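PDB 5YU3: lysine cyclodeaminase from Streptomyces pristinaespiralis, which probably cyclises L-lysine to L-pipecolate with loss of ammonia, using a bound NAD, and also recognises L-ornithine and L-2,4-diaminobutyrate. Local coordinates for residues R26-R30 against E313-A318; M65-E69 against G303-D308; L117-R121 against E307-M312. One frame throughout, in Å; residues are numbered along the deposited sequence.

Contact 1. Residues R26-R30 against E313-A318; sequences RIIDR and EVFLEA
Val314 sits at the middle of the contact with segment 26-30, and its two methyls serve different partners. CG1 packs on Ile27 CG1 and meets Arg26 CB at 4.1 Å. CG2 lies 3.7 Å from Arg30 CG and also stands over the centre of the Arg30 guanidinium. Arg30 can fold across the valine because its chain bends twice (chi2 -74°, chi3 -85°), which turns its end toward Glu317. There the two groups meet end-on: Arg30 NH1 reaches Glu317 OE1 at 3.0 Å, near the syn side of the carboxylate, and NH2 reaches OE2, a contact so short that its exact length is doubtful. Were Arg30 replaced by an alanine, the Glu317 carboxylate would probably lose its charged mate and Val314 CG2 the guanidinium that covers it. The tight part is the buried flank, where Val314, Ile27 and Phe315 pack together, Leu120 of helix 115-133 touching the last two. The partly exposed Arg26 side is looser: a water bridges Arg26 NH1 and Val314 O at 2.8 Å each, while Arg26 NE pairs with Glu22. With segment axes 10.8 Å apart at 127°, this is a crossed helix pair having an apolar seam and a bidentate salt bridge on its partly exposed side.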
loop_
_atom_site.group_PDB
_atom_site.type_symbol
_atom_site.label_atom_id
_atom_site.label_comp_id
_atom_site.label_asym_id
_atom_site.label_seq_id
_atom_site.Cartn_x
_atom_site.Cartn_y
_atom_site.Cartn_z
ATOM N N ARG A 26 -9.534 -13.903 -21.829
ATOM C CA ARG A 26 -8.764 -12.676 -22.026
ATOM C C ARG A 26 -7.651 -12.561 -20.997
ATOM O O ARG A 26 -6.523 -12.186 -21.337
ATOM C CB ARG A 26 -9.661 -11.439 -21.946
ATOM C CG ARG A 26 -10.620 -11.285 -23.108
ATOM C CD ARG A 26 -11.366 -9.940 -23.049
ATOM N NE ARG A 26 -12.498 -9.926 -23.971
ATOM C CZ ARG A 26 -13.365 -8.925 -24.079
ATOM N NH1 ARG A 26 -13.241 -7.845 -23.308
ATOM N NH2 ARG A 26 -14.363 -9.008 -24.954
ATOM N N ILE A 27 -7.948 -12.880 -19.736
ATOM C CA ILE A 27 -6.939 -12.745 -18.688
ATOM C C ILE A 27 -5.868 -13.824 -18.828
ATOM O O ILE A 27 -4.676 -13.555 -18.631
ATOM C CB ILE A 27 -7.606 -12.751 -17.299
ATOM C CG1 ILE A 27 -8.466 -11.481 -17.154
ATOM C CG2 ILE A 27 -6.556 -12.788 -16.176
ATOM C CD1 ILE A 27 -9.410 -11.488 -15.967
ATOM N N ILE A 28 -6.263 -15.051 -19.191
ATOM C CA ILE A 28 -5.270 -16.081 -19.494
ATOM C C ILE A 28 -4.327 -15.606 -20.599
ATOM O O ILE A 28 -3.100 -15.712 -20.478
ATOM C CB ILE A 28 -5.958 -17.404 -19.874
ATOM C CG1 ILE A 28 -6.616 -18.039 -18.645
ATOM C CG2 ILE A 28 -4.946 -18.361 -20.546
ATOM C CD1 ILE A 28 -7.576 -19.185 -18.987
ATOM N N ASP A 29 -4.881 -15.069 -21.691
ATOM C CA ASP A 29 -4.040 -14.650 -22.812
ATOM C C ASP A 29 -3.114 -13.502 -22.417
ATOM O O ASP A 29 -1.928 -13.496 -22.772
ATOM C CB ASP A 29 -4.905 -14.232 -24.005
ATOM C CG ASP A 29 -5.625 -15.412 -24.658
ATOM O OD1 ASP A 29 -5.209 -16.571 -24.455
ATOM O OD2 ASP A 29 -6.612 -15.176 -25.382
ATOM N N ARG A 30 -3.637 -12.523 -21.681
ATOM C CA ARG A 30 -2.812 -11.379 -21.301
ATOM C C ARG A 30 -1.723 -11.786 -20.318
ATOM O O ARG A 30 -0.583 -11.309 -20.406
ATOM C CB ARG A 30 -3.692 -10.284 -20.705
ATOM C CG ARG A 30 -4.743 -9.811 -21.671
ATOM C CD ARG A 30 -4.119 -8.960 -22.750
ATOM N NE ARG A 30 -4.017 -7.601 -22.268
ATOM C CZ ARG A 30 -4.947 -6.673 -22.457
ATOM N NH1 ARG A 30 -6.054 -6.956 -23.139
ATOM N NH2 ARG A 30 -4.766 -5.463 -21.960
ATOM N N GLU A 313 -5.987 -4.095 -16.279
ATOM C CA GLU A 313 -6.000 -3.534 -17.628
ATOM C C GLU A 313 -7.125 -4.138 -18.458
ATOM O O GLU A 313 -7.774 -3.438 -19.242
ATOM C CB GLU A 313 -4.654 -3.765 -18.307
ATOM C CG GLU A 313 -4.467 -3.011 -19.613
ATOM C CD GLU A 313 -4.352 -1.505 -19.416
ATOM O OE1 GLU A 313 -4.032 -1.066 -18.288
ATOM O OE2 GLU A 313 -4.575 -0.762 -20.400
ATOM N N VAL A 314 -7.373 -5.441 -18.299
ATOM C CA VAL A 314 -8.457 -6.075 -19.046
ATOM C C VAL A 314 -9.802 -5.480 -18.644
ATOM O O VAL A 314 -10.654 -5.197 -19.498
ATOM C CB VAL A 314 -8.430 -7.601 -18.840
ATOM C CG1 VAL A 314 -9.696 -8.223 -19.428
ATOM C CG2 VAL A 314 -7.180 -8.187 -19.484
ATOM N N PHE A 315 -10.013 -5.279 -17.340
ATOM C CA PHE A 315 -11.248 -4.660 -16.871
ATOM C C PHE A 315 -11.370 -3.214 -17.344
ATOM O O PHE A 315 -12.452 -2.779 -17.748
ATOM C CB PHE A 315 -11.321 -4.715 -15.344
ATOM C CG PHE A 315 -11.899 -5.993 -14.817
ATOM C CD1 PHE A 315 -13.270 -6.156 -14.715
ATOM C CD2 PHE A 315 -11.073 -7.044 -14.454
ATOM C CE1 PHE A 315 -13.809 -7.341 -14.229
ATOM C CE2 PHE A 315 -11.606 -8.235 -13.974
ATOM C CZ PHE A 315 -12.979 -8.381 -13.865
ATOM N N LEU A 316 -10.286 -2.440 -17.269
ATOM C CA LEU A 316 -10.380 -1.033 -17.660
ATOM C C LEU A 316 -10.628 -0.884 -19.155
ATOM O O LEU A 316 -11.319 0.053 -19.575
ATOM C CB LEU A 316 -9.109 -0.282 -17.265
ATOM C CG LEU A 316 -8.856 -0.160 -15.766
ATOM C CD1 LEU A 316 -7.651 0.736 -15.512
ATOM C CD2 LEU A 316 -10.094 0.351 -15.031
ATOM N N GLU A 317 -10.065 -1.778 -19.974
ATOM C CA GLU A 317 -10.346 -1.747 -21.406
ATOM C C GLU A 317 -11.830 -1.967 -21.673
ATOM O O GLU A 317 -12.450 -1.233 -22.455
ATOM C CB GLU A 317 -9.506 -2.799 -22.132
ATOM C CG GLU A 317 -8.032 -2.432 -22.249
ATOM C CD GLU A 317 -7.199 -3.550 -22.843
ATOM O OE1 GLU A 317 -7.786 -4.565 -23.255
ATOM O OE2 GLU A 317 -5.957 -3.413 -22.881
ATOM N N ALA A 318 -12.417 -2.980 -21.030
ATOM C CA ALA A 318 -13.841 -3.249 -21.215
ATOM C C ALA A 318 -14.693 -2.121 -20.647
ATOM O O ALA A 318 -15.695 -1.726 -21.256
ATOM C CB ALA A 318 -14.216 -4.587 -20.575
HETATM O O HOH W 1 -11.265 -6.395 -21.970
#

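Contact 2. Residues M65-E69 against G303-D308. With PRO (proline), chain G; NAD (nicotinamide-adenine-dinucleotide), chain F.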
loop_
_atom_site.group_PDB
_atom_site.type_symbol
_atom_site.label_atom_id
_atom_site.label_comp_id
_atom_site.label_asym_id
_atom_site.label_seq_id
_atom_site.Cartn_x
_atom_site.Cartn_y
_atom_site.Cartn_z
ATOM N N MET A 65 0.592 -4.801 -2.446
ATOM C CA MET A 65 1.267 -5.398 -3.597
ATOM C C MET A 65 1.411 -4.350 -4.696
ATOM O O MET A 65 0.494 -4.151 -5.509
ATOM C CB MET A 65 0.498 -6.623 -4.101
ATOM C CG MET A 65 0.206 -7.632 -3.002
ATOM S SD MET A 65 -0.841 -9.022 -3.481
ATOM C CE MET A 65 0.011 -9.649 -4.933
ATOM N N PRO A 66 2.554 -3.665 -4.761
ATOM C CA PRO A 66 2.787 -2.680 -5.819
ATOM C C PRO A 66 3.447 -3.255 -7.061
ATOM O O PRO A 66 4.236 -4.201 -7.008
ATOM C CB PRO A 66 3.721 -1.673 -5.134
ATOM C CG PRO A 66 4.498 -2.630 -4.102
ATOM C CD PRO A 66 3.631 -3.526 -3.700
ATOM N N HIS A 67 3.105 -2.661 -8.205
ATOM C CA HIS A 67 3.821 -2.923 -9.447
ATOM C C HIS A 67 3.893 -1.652 -10.278
ATOM O O HIS A 67 2.864 -1.029 -10.556
ATOM C CB HIS A 67 3.171 -4.029 -10.284
ATOM C CG HIS A 67 3.934 -4.328 -11.538
ATOM N ND1 HIS A 67 4.989 -5.214 -11.566
ATOM C CD2 HIS A 67 3.832 -3.823 -12.791
ATOM C CE1 HIS A 67 5.493 -5.256 -12.784
ATOM N NE2 HIS A 67 4.814 -4.417 -13.547
ATOM N N ARG A 68 5.096 -1.298 -10.716
ATOM C CA ARG A 68 5.314 -0.058 -11.447
ATOM C C ARG A 68 5.629 -0.353 -12.907
ATOM O O ARG A 68 6.465 -1.212 -13.211
ATOM C CB ARG A 68 6.446 0.760 -10.815
ATOM C CG ARG A 68 6.797 2.023 -11.616
ATOM C CD ARG A 68 7.639 3.014 -10.804
ATOM N NE ARG A 68 7.981 4.182 -11.615
ATOM C CZ ARG A 68 9.174 4.389 -12.171
ATOM N NH1 ARG A 68 10.163 3.513 -11.996
ATOM N NH2 ARG A 68 9.377 5.473 -12.911
ATOM N N GLU A 69 4.949 0.359 -13.802
ATOM C CA GLU A 69 5.309 0.406 -15.213
ATOM C C GLU A 69 5.940 1.768 -15.481
ATOM O O GLU A 69 5.219 2.769 -15.610
ATOM C CB GLU A 69 4.076 0.180 -16.093
ATOM C CG GLU A 69 3.660 -1.301 -16.130
ATOM C CD GLU A 69 4.724 -2.175 -16.779
ATOM O OE1 GLU A 69 5.211 -1.776 -17.861
ATOM O OE2 GLU A 69 5.088 -3.243 -16.218
ATOM N N GLY A 303 1.049 -15.442 -6.146
ATOM C CA GLY A 303 0.402 -14.231 -6.627
ATOM C C GLY A 303 1.368 -13.066 -6.587
ATOM O O GLY A 303 2.113 -12.913 -5.616
ATOM N N PHE A 304 1.404 -12.252 -7.635
ATOM C CA PHE A 304 2.219 -11.056 -7.552
ATOM C C PHE A 304 1.545 -9.942 -8.340
ATOM O O PHE A 304 0.696 -10.180 -9.208
ATOM C CB PHE A 304 3.690 -11.313 -7.982
ATOM C CG PHE A 304 3.884 -11.741 -9.414
ATOM C CD1 PHE A 304 3.551 -13.031 -9.835
ATOM C CD2 PHE A 304 4.478 -10.880 -10.327
ATOM C CE1 PHE A 304 3.762 -13.429 -11.146
ATOM C CE2 PHE A 304 4.695 -11.271 -11.648
ATOM C CZ PHE A 304 4.338 -12.552 -12.057
ATOM N N ALA A 305 1.921 -8.709 -7.991
ATOM C CA ALA A 305 1.135 -7.540 -8.375
ATOM C C ALA A 305 1.045 -7.351 -9.887
ATOM O O ALA A 305 0.058 -6.790 -10.374
ATOM C CB ALA A 305 1.727 -6.295 -7.707
ATOM N N PHE A 306 2.064 -7.773 -10.648
ATOM C CA PHE A 306 1.985 -7.708 -12.108
ATOM C C PHE A 306 0.728 -8.398 -12.623
ATOM O O PHE A 306 0.104 -7.930 -13.578
ATOM C CB PHE A 306 3.231 -8.350 -12.727
ATOM C CG PHE A 306 3.278 -8.312 -14.234
ATOM C CD1 PHE A 306 3.298 -7.110 -14.919
ATOM C CD2 PHE A 306 3.343 -9.495 -14.963
ATOM C CE1 PHE A 306 3.367 -7.082 -16.309
ATOM C CE2 PHE A 306 3.413 -9.474 -16.347
ATOM C CZ PHE A 306 3.429 -8.263 -17.021
ATOM N N GLU A 307 0.349 -9.523 -12.011
ATOM C CA GLU A 307 -0.858 -10.217 -12.452
ATOM C C GLU A 307 -2.091 -9.359 -12.220
ATOM O O GLU A 307 -3.006 -9.336 -13.049
ATOM C CB GLU A 307 -1.009 -11.550 -11.729
ATOM C CG GLU A 307 0.195 -12.486 -11.896
ATOM C CD GLU A 307 0.093 -13.745 -11.047
ATOM O OE1 GLU A 307 -0.502 -13.690 -9.955
ATOM O OE2 GLU A 307 0.614 -14.801 -11.482
ATOM N N ASP A 308 -2.129 -8.647 -11.095
ATOM C CA ASP A 308 -3.257 -7.768 -10.802
ATOM C C ASP A 308 -3.294 -6.574 -11.746
ATOM O O ASP A 308 -4.375 -6.144 -12.168
ATOM C CB ASP A 308 -3.179 -7.318 -9.350
ATOM C CG ASP A 308 -3.166 -8.485 -8.403
ATOM O OD1 ASP A 308 -4.189 -9.195 -8.371
ATOM O OD2 ASP A 308 -2.147 -8.709 -7.706
HETATM N N PRO G . -1.966 -13.954 -1.895
HETATM C CA PRO G . -3.224 -13.189 -2.403
HETATM C C PRO G . -2.878 -12.361 -3.672
HETATM O O PRO G . -3.717 -11.479 -3.930
HETATM C CB PRO G . -3.555 -12.472 -1.397
HETATM C CG PRO G . -3.221 -13.424 -0.136
HETATM C CD PRO G . -2.474 -14.385 -0.578
HETATM O OXT PRO G . -1.861 -12.576 -4.424
HETATM P PA NAD F . -11.719 -19.709 1.180
HETATM O O1A NAD F . -11.847 -19.440 2.646
HETATM O O2A NAD F . -12.824 -19.282 0.234
HETATM O O5B NAD F . -11.566 -21.298 0.974
HETATM C C5B NAD F . -10.535 -22.012 1.666
HETATM C C4B NAD F . -11.081 -23.409 1.924
HETATM O O4B NAD F . -10.039 -24.231 2.456
HETATM C C3B NAD F . -12.192 -23.400 2.978
HETATM O O3B NAD F . -13.410 -23.939 2.419
HETATM C C2B NAD F . -11.651 -24.285 4.088
HETATM O O2B NAD F . -12.642 -25.087 4.726
HETATM C C1B NAD F . -10.668 -25.154 3.336
HETATM N N9A NAD F . -9.622 -25.820 4.141
HETATM C C8A NAD F . -8.969 -25.353 5.230
HETATM N N7A NAD F . -8.052 -26.275 5.666
HETATM C C5A NAD F . -8.128 -27.338 4.830
HETATM C C6A NAD F . -7.471 -28.652 4.694
HETATM N N6A NAD F . -6.501 -29.037 5.556
HETATM N N1A NAD F . -7.851 -29.440 3.663
HETATM C C2A NAD F . -8.808 -29.098 2.780
HETATM N N3A NAD F . -9.461 -27.926 2.851
HETATM C C4A NAD F . -9.162 -27.029 3.831
HETATM O O3 NAD F . -10.317 -19.044 0.697
HETATM P PN NAD F . -9.786 -18.878 -0.803
HETATM O O1N NAD F . -10.242 -20.072 -1.610
HETATM O O2N NAD F . -10.119 -17.475 -1.263
HETATM O O5D NAD F . -8.187 -18.923 -0.601
HETATM C C5D NAD F . -7.530 -20.164 -0.341
HETATM C C4D NAD F . -6.021 -19.922 -0.288
HETATM O O4D NAD F . -5.575 -19.362 -1.522
HETATM C C3D NAD F . -5.643 -18.916 0.786
HETATM O O3D NAD F . -4.386 -19.318 1.373
HETATM C C2D NAD F . -5.414 -17.642 0.003
HETATM O O2D NAD F . -4.592 -16.694 0.697
HETATM C C1D NAD F . -4.765 -18.218 -1.239
HETATM N N1N NAD F . -4.746 -17.334 -2.398
HETATM C C2N NAD F . -3.705 -17.430 -3.236
HETATM C C3N NAD F . -3.614 -16.619 -4.359
HETATM C C7N NAD F . -2.442 -16.779 -5.270
HETATM O O7N NAD F . -2.213 -15.944 -6.121
HETATM N N7N NAD F . -1.689 -17.885 -5.149
HETATM C C4N NAD F . -4.639 -15.713 -4.645
HETATM C C5N NAD F . -5.722 -15.660 -3.769
HETATM C C6N NAD F . -5.763 -16.490 -2.647
#
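Asp308 OD1 is gripped by both Lys77 and Arg121; OD2 of this carboxylate, itself bonded by Arg121, also has Met65 CE 3.6 Å away. The methionine methyl gets there because its chain bends at the last torsion (chi3 53°); the same CE also lies 3.7 Å from Phe304 CA and 3.5 Å from the bound proline OXT. Ala305 CB lies against the strand backbone, 3.3 Å from both Met65 O and Pro66 O, and touches His67 CB. The His67 imidazole runs alongside Phe306: Phe306 CB makes a CH-pi contact 4.0 Å from the His67 ring centroid, 22° off the normal, while the two rings themselves meet obliquely. Hydrogen bonds at both nitrogens fix the imidazole's rotation. His67 NE2 donates in the ring plane to the anti lone pair of Glu69 OE2 at 2.9 Å, a residue whose OE1 is in a salt bridge with Arg43; ND1 pairs with Ser46, which also bonds Phe306 N. At Gly303, with CA 3.6 Å from proline OXT, a side chain would run into that carboxylate. Strand 60-69 thus packs on the start of helix 305-321, and Met65 and Gly303, at the ligand-facing end of the contact, form part of the proline pocket wall.

Contact 3. Residues L117-R121 against E307-M312; sequences LTALR and EDALAM. With NAD (nicotinamide-adenine-dinucleotide), chain F; PRO (proline), chain G.
A chi1 of 57°, which sets CG between the backbone N and the carbonyl carbon, with chi2 at 73°, bends the Arg121 chain toward helix 305-321 and lays its guanidinium beside Asp308. The grip is side-on. Arg121 NH2 points almost straight at Asp308 OD2 (3.0 Å, 178°), in the guanidinium plane and near the syn side of the carboxylate, whereas NE reaches OD1 at 2.9 Å from well above the carboxylate plane. Asp308 OD1 is also in a salt bridge with Lys77. Glu307 approaches differently: its OE1 stands 3.5 Å over the centre of one guanidinium face, giving a long ion pair to which no N-H is directed. Beside this network Leu117 packs on the same helix, with CG 3.7 Å from Ala311 CB, CD1 close to Met312 and CD2 against Asp308 OD1. At the guanidinium edge, Arg121 NH2 also donates to the bound proline OXT at 2.8 Å. Arg121 NH1 makes a weak bond to NAD O7N, and Thr118 CG2 touches the nicotinamide at C5N (3.7 Å). Asp308 is therefore placed to orient Arg121, probably as a second-shell residue, and the arginine charge, probably offset by the two acids, is positioned to hold the ligand carboxylate beside the nicotinamide amide.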
loop_
_atom_site.group_PDB
_atom_site.type_symbol
_atom_site.label_atom_id
_atom_site.label_comp_id
_atom_site.label_asym_id
_atom_site.label_seq_id
_atom_site.Cartn_x
_atom_site.Cartn_y
_atom_site.Cartn_z
ATOM N N LEU A 117 -11.411 -9.868 -9.506
ATOM C CA LEU A 117 -10.142 -9.814 -10.227
ATOM C C LEU A 117 -9.116 -10.796 -9.656
ATOM O O LEU A 117 -8.404 -11.464 -10.417
ATOM C CB LEU A 117 -9.602 -8.374 -10.193
ATOM C CG LEU A 117 -8.260 -8.009 -10.830
ATOM C CD1 LEU A 117 -8.257 -6.536 -11.241
ATOM C CD2 LEU A 117 -7.087 -8.269 -9.880
ATOM N N THR A 118 -9.001 -10.870 -8.328
ATOM C CA THR A 118 -8.024 -11.781 -7.723
ATOM C C THR A 118 -8.357 -13.227 -8.080
ATOM O O THR A 118 -7.484 -14.002 -8.493
ATOM C CB THR A 118 -7.974 -11.605 -6.196
ATOM O OG1 THR A 118 -7.451 -10.305 -5.869
ATOM C CG2 THR A 118 -7.063 -12.672 -5.541
ATOM N N ALA A 119 -9.634 -13.593 -7.959
ATOM C CA ALA A 119 -10.044 -14.958 -8.286
ATOM C C ALA A 119 -9.783 -15.267 -9.753
ATOM O O ALA A 119 -9.338 -16.369 -10.092
ATOM C CB ALA A 119 -11.523 -15.160 -7.936
ATOM N N LEU A 120 -10.042 -14.298 -10.643
ATOM C CA LEU A 120 -9.827 -14.511 -12.068
ATOM C C LEU A 120 -8.352 -14.727 -12.384
ATOM O O LEU A 120 -7.998 -15.682 -13.087
ATOM C CB LEU A 120 -10.367 -13.323 -12.870
ATOM C CG LEU A 120 -11.891 -13.178 -12.822
ATOM C CD1 LEU A 120 -12.340 -11.915 -13.576
ATOM C CD2 LEU A 120 -12.584 -14.411 -13.388
ATOM N N ARG A 121 -7.474 -13.824 -11.923
ATOM C CA ARG A 121 -6.081 -13.953 -12.350
ATOM C C ARG A 121 -5.380 -15.118 -11.655
ATOM O O ARG A 121 -4.369 -15.617 -12.172
ATOM C CB ARG A 121 -5.313 -12.624 -12.157
ATOM C CG ARG A 121 -5.271 -12.014 -10.751
ATOM C CD ARG A 121 -4.352 -12.807 -9.815
ATOM N NE ARG A 121 -3.603 -11.973 -8.885
ATOM C CZ ARG A 121 -3.010 -12.426 -7.783
ATOM N NH1 ARG A 121 -3.110 -13.716 -7.436
ATOM N NH2 ARG A 121 -2.322 -11.581 -7.012
ATOM N N GLU A 307 0.349 -9.523 -12.011
ATOM C CA GLU A 307 -0.858 -10.217 -12.452
ATOM C C GLU A 307 -2.091 -9.359 -12.220
ATOM O O GLU A 307 -3.006 -9.336 -13.049
ATOM C CB GLU A 307 -1.009 -11.550 -11.729
ATOM C CG GLU A 307 0.195 -12.486 -11.896
ATOM C CD GLU A 307 0.093 -13.745 -11.047
ATOM O OE1 GLU A 307 -0.502 -13.690 -9.955
ATOM O OE2 GLU A 307 0.614 -14.801 -11.482
ATOM N N ASP A 308 -2.129 -8.647 -11.095
ATOM C CA ASP A 308 -3.257 -7.768 -10.802
ATOM C C ASP A 308 -3.294 -6.574 -11.746
ATOM O O ASP A 308 -4.375 -6.144 -12.168
ATOM C CB ASP A 308 -3.179 -7.318 -9.350
ATOM C CG ASP A 308 -3.166 -8.485 -8.403
ATOM O OD1 ASP A 308 -4.189 -9.195 -8.371
ATOM O OD2 ASP A 308 -2.147 -8.709 -7.706
ATOM N N ALA A 309 -2.125 -6.017 -12.080
ATOM C CA ALA A 309 -2.083 -4.916 -13.038
ATOM C C ALA A 309 -2.588 -5.358 -14.406
ATOM O O ALA A 309 -3.289 -4.604 -15.094
ATOM C CB ALA A 309 -0.657 -4.366 -13.149
ATOM N N LEU A 310 -2.241 -6.579 -14.818
ATOM C CA LEU A 310 -2.672 -7.066 -16.125
ATOM C C LEU A 310 -4.169 -7.335 -16.147
ATOM O O LEU A 310 -4.855 -6.973 -17.113
ATOM C CB LEU A 310 -1.911 -8.339 -16.498
ATOM C CG LEU A 310 -0.460 -8.171 -16.920
ATOM C CD1 LEU A 310 0.114 -9.543 -17.211
ATOM C CD2 LEU A 310 -0.358 -7.266 -18.143
ATOM N N ALA A 311 -4.694 -7.978 -15.102
ATOM C CA ALA A 311 -6.135 -8.205 -15.050
ATOM C C ALA A 311 -6.896 -6.890 -14.941
ATOM O O ALA A 311 -7.977 -6.737 -15.526
ATOM C CB ALA A 311 -6.488 -9.124 -13.888
ATOM N N MET A 312 -6.356 -5.927 -14.187
ATOM C CA MET A 312 -7.004 -4.617 -14.123
ATOM C C MET A 312 -7.065 -3.978 -15.501
ATOM O O MET A 312 -8.097 -3.405 -15.885
ATOM C CB MET A 312 -6.274 -3.700 -13.136
ATOM C CG MET A 312 -6.893 -2.296 -13.036
ATOM S SD MET A 312 -6.493 -1.514 -11.454
ATOM C CE MET A 312 -7.478 -0.004 -11.509
HETATM P PA NAD F . -11.719 -19.709 1.180
HETATM O O1A NAD F . -11.847 -19.440 2.646
HETATM O O2A NAD F . -12.824 -19.282 0.234
HETATM O O5B NAD F . -11.566 -21.298 0.974
HETATM C C5B NAD F . -10.535 -22.012 1.666
HETATM C C4B NAD F . -11.081 -23.409 1.924
HETATM O O4B NAD F . -10.039 -24.231 2.456
HETATM C C3B NAD F . -12.192 -23.400 2.978
HETATM O O3B NAD F . -13.410 -23.939 2.419
HETATM C C2B NAD F . -11.651 -24.285 4.088
HETATM O O2B NAD F . -12.642 -25.087 4.726
HETATM C C1B NAD F . -10.668 -25.154 3.336
HETATM N N9A NAD F . -9.622 -25.820 4.141
HETATM C C8A NAD F . -8.969 -25.353 5.230
HETATM N N7A NAD F . -8.052 -26.275 5.666
HETATM C C5A NAD F . -8.128 -27.338 4.830
HETATM C C6A NAD F . -7.471 -28.652 4.694
HETATM N N6A NAD F . -6.501 -29.037 5.556
HETATM N N1A NAD F . -7.851 -29.440 3.663
HETATM C C2A NAD F . -8.808 -29.098 2.780
HETATM N N3A NAD F . -9.461 -27.926 2.851
HETATM C C4A NAD F . -9.162 -27.029 3.831
HETATM O O3 NAD F . -10.317 -19.044 0.697
HETATM P PN NAD F . -9.786 -18.878 -0.803
HETATM O O1N NAD F . -10.242 -20.072 -1.610
HETATM O O2N NAD F . -10.119 -17.475 -1.263
HETATM O O5D NAD F . -8.187 -18.923 -0.601
HETATM C C5D NAD F . -7.530 -20.164 -0.341
HETATM C C4D NAD F . -6.021 -19.922 -0.288
HETATM O O4D NAD F . -5.575 -19.362 -1.522
HETATM C C3D NAD F . -5.643 -18.916 0.786
HETATM O O3D NAD F . -4.386 -19.318 1.373
HETATM C C2D NAD F . -5.414 -17.642 0.003
HETATM O O2D NAD F . -4.592 -16.694 0.697
HETATM C C1D NAD F . -4.765 -18.218 -1.239
HETATM N N1N NAD F . -4.746 -17.334 -2.398
HETATM C C2N NAD F . -3.705 -17.430 -3.236
HETATM C C3N NAD F . -3.614 -16.619 -4.359
HETATM C C7N NAD F . -2.442 -16.779 -5.270
HETATM O O7N NAD F . -2.213 -15.944 -6.121
HETATM N N7N NAD F . -1.689 -17.885 -5.149
HETATM C C4N NAD F . -4.639 -15.713 -4.645
HETATM C C5N NAD F . -5.722 -15.660 -3.769
HETATM C C6N NAD F . -5.763 -16.490 -2.647
HETATM N N PRO G . -1.966 -13.954 -1.895
HETATM C CA PRO G . -3.224 -13.189 -2.403
HETATM C C PRO G . -2.878 -12.361 -3.672
HETATM O O PRO G . -3.717 -11.479 -3.930
HETATM C CB PRO G . -3.555 -12.472 -1.397
HETATM C CG PRO G . -3.221 -13.424 -0.136
HETATM C CD PRO G . -2.474 -14.385 -0.578
HETATM O OXT PRO G . -1.861 -12.576 -4.424
#

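Overall arrangement
Helix 305-321 runs through all three contacts: its start meets strand 60-69 in contact 2, its next turns meet helix 115-133 in contact 3, and a later portion meets helix 20-39 in contact 1. Contacts 2 and 3 are buried, share Glu307 and Asp308, and border both proline and NAD; Arg121, held by Asp308, meets the ligands. Contact 1, only partly buried, has its salt bridge and bridging water on its partly exposed side, with the side chain of Ile27 about 11 Å from the NAD. It is still joined to contact 3, 8 Å away between centres, by apolar packing of Ile27 and Phe315 on Leu120. Contact 2 differs in having no direct hydrogen bond between its segments, relying on methyl and ring packing.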